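Local coordinates for flagellin hook IN motif family (Aeromonas hydrophila subsp. hydrophila, PDB 6XI1), which probably serves as the extender region of a bacterial RTX adhesin, a chain of calcium-bound beta-sandwich repeats that carries the binding end toward its target, at residues N89-N92 with S93-Q96. Residues are numbered along the deposited sequence; the frame is centred on the assembly and turned at random.
Sequences NVDN and SKVQ. With CA (calcium ion), chain M; CA (calcium ion), chain L.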
# COMPACT_ATOMS: atom_id res chain seq x y z
N ASN A 89 -49.07 -1.50 49.64
CA ASN A 89 -47.62 -1.80 49.48
C ASN A 89 -47.44 -2.73 48.28
O ASN A 89 -48.23 -3.65 48.13
CB ASN A 89 -47.01 -2.45 50.72
CG ASN A 89 -46.87 -1.49 51.88
OD1 ASN A 89 -46.33 -0.39 51.73
ND2 ASN A 89 -47.40 -1.87 53.02
N VAL A 90 -46.45 -2.44 47.43
CA VAL A 90 -46.00 -3.39 46.38
C VAL A 90 -44.48 -3.32 46.29
O VAL A 90 -43.92 -2.20 46.39
CB VAL A 90 -46.72 -3.14 45.04
CG1 VAL A 90 -46.36 -1.78 44.45
CG2 VAL A 90 -46.45 -4.25 44.02
N ASP A 91 -43.83 -4.49 46.16
CA ASP A 91 -42.37 -4.57 45.90
C ASP A 91 -42.08 -3.85 44.58
O ASP A 91 -42.63 -4.26 43.55
CB ASP A 91 -41.89 -6.02 45.84
CG ASP A 91 -41.89 -6.73 47.18
OD1 ASP A 91 -41.74 -6.05 48.21
OD2 ASP A 91 -42.05 -7.96 47.19
N ASN A 92 -41.26 -2.81 44.62
CA ASN A 92 -40.76 -2.11 43.41
C ASN A 92 -40.19 -3.11 42.39
O ASN A 92 -40.35 -2.88 41.18
CB ASN A 92 -39.70 -1.09 43.78
CG ASN A 92 -39.39 -0.16 42.64
OD1 ASN A 92 -40.28 0.34 41.96
ND2 ASN A 92 -38.10 0.08 42.45
N SER A 93 -39.61 -4.22 42.85
CA SER A 93 -38.98 -5.26 41.99
C SER A 93 -40.04 -5.90 41.09
O SER A 93 -39.70 -6.31 39.98
CB SER A 93 -38.24 -6.29 42.83
OG SER A 93 -39.16 -7.08 43.59
N LYS A 94 -41.31 -5.94 41.51
CA LYS A 94 -42.35 -6.71 40.80
C LYS A 94 -43.01 -5.86 39.70
O LYS A 94 -43.81 -6.41 38.95
CB LYS A 94 -43.44 -7.18 41.77
CG LYS A 94 -43.03 -8.26 42.77
CD LYS A 94 -44.22 -8.77 43.58
CE LYS A 94 -44.24 -10.28 43.81
NZ LYS A 94 -43.61 -10.64 45.10
N VAL A 95 -42.77 -4.55 39.65
CA VAL A 95 -43.44 -3.66 38.65
C VAL A 95 -42.43 -3.12 37.64
O VAL A 95 -42.82 -2.28 36.83
CB VAL A 95 -44.20 -2.53 39.36
CG1 VAL A 95 -45.25 -3.06 40.33
CG2 VAL A 95 -43.25 -1.57 40.07
N GLN A 96 -41.19 -3.63 37.65
CA GLN A 96 -40.11 -3.13 36.75
C GLN A 96 -40.54 -3.36 35.31
O GLN A 96 -40.24 -2.52 34.47
CB GLN A 96 -38.79 -3.84 37.04
CG GLN A 96 -38.18 -3.47 38.39
CD GLN A 96 -37.88 -2.01 38.52
OE1 GLN A 96 -37.10 -1.41 37.76
NE2 GLN A 96 -38.54 -1.38 39.50
CA CA M . -37.10 0.57 36.44
CA CA L . -40.00 -0.32 33.76
O HOH W 1 -36.27 2.56 35.21
O HOH W 2 -35.00 0.78 37.47
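The side-chain amides of N92 and Q96 meet almost at right angles, their planes 79° apart. Q96 NE2 sits over one face of the N92 amide. V95 CG2 comes from the same side, out beyond OD1. Q96 NE2 and N92 ND2 are 3.3 Å apart, but both are donors. ND2 instead bonds to D38. Q96 NE2 gives a hydrogen bond to the backbone, to N92 O at 2.9 Å. It is almost straight, and NE2 stands above the plane of that carbonyl. The oxygen lies in the Q96 amide plane. Q96 OE1 binds a calcium ion at 2.4 Å. Oxygen and nitrogen of this amide are thus both engaged, which fixes its rotation. The Q96 side chain folds at chi2 (-60°), which brings NE2 back to N92.

The backbone leaves strand 85-91 through two overlapping type I beta turns, 91-94 and 92-95. K94 N bonds to D91 O at 3.0 Å. V95 N makes a weak bond to N92 O, the same oxygen that takes Q96 NE2. This loop lies at one end of a beta-sandwich repeat. Q96 O binds a second calcium ion at 2.3 Å. E37 and D129 join both sites, and D162 of the next cadherin-like repeat joins the second, which bridges the junction. D38 is shared: OD2 binds the first ion and OD1 accepts from N92, a second-shell residue.

V90, on the strand, and V95 meet tip to tip, CG2 to CG1 at 4.1 Å. On the outer side, D91 OD2 and K94 NZ form a long salt bridge of 3.7 Å.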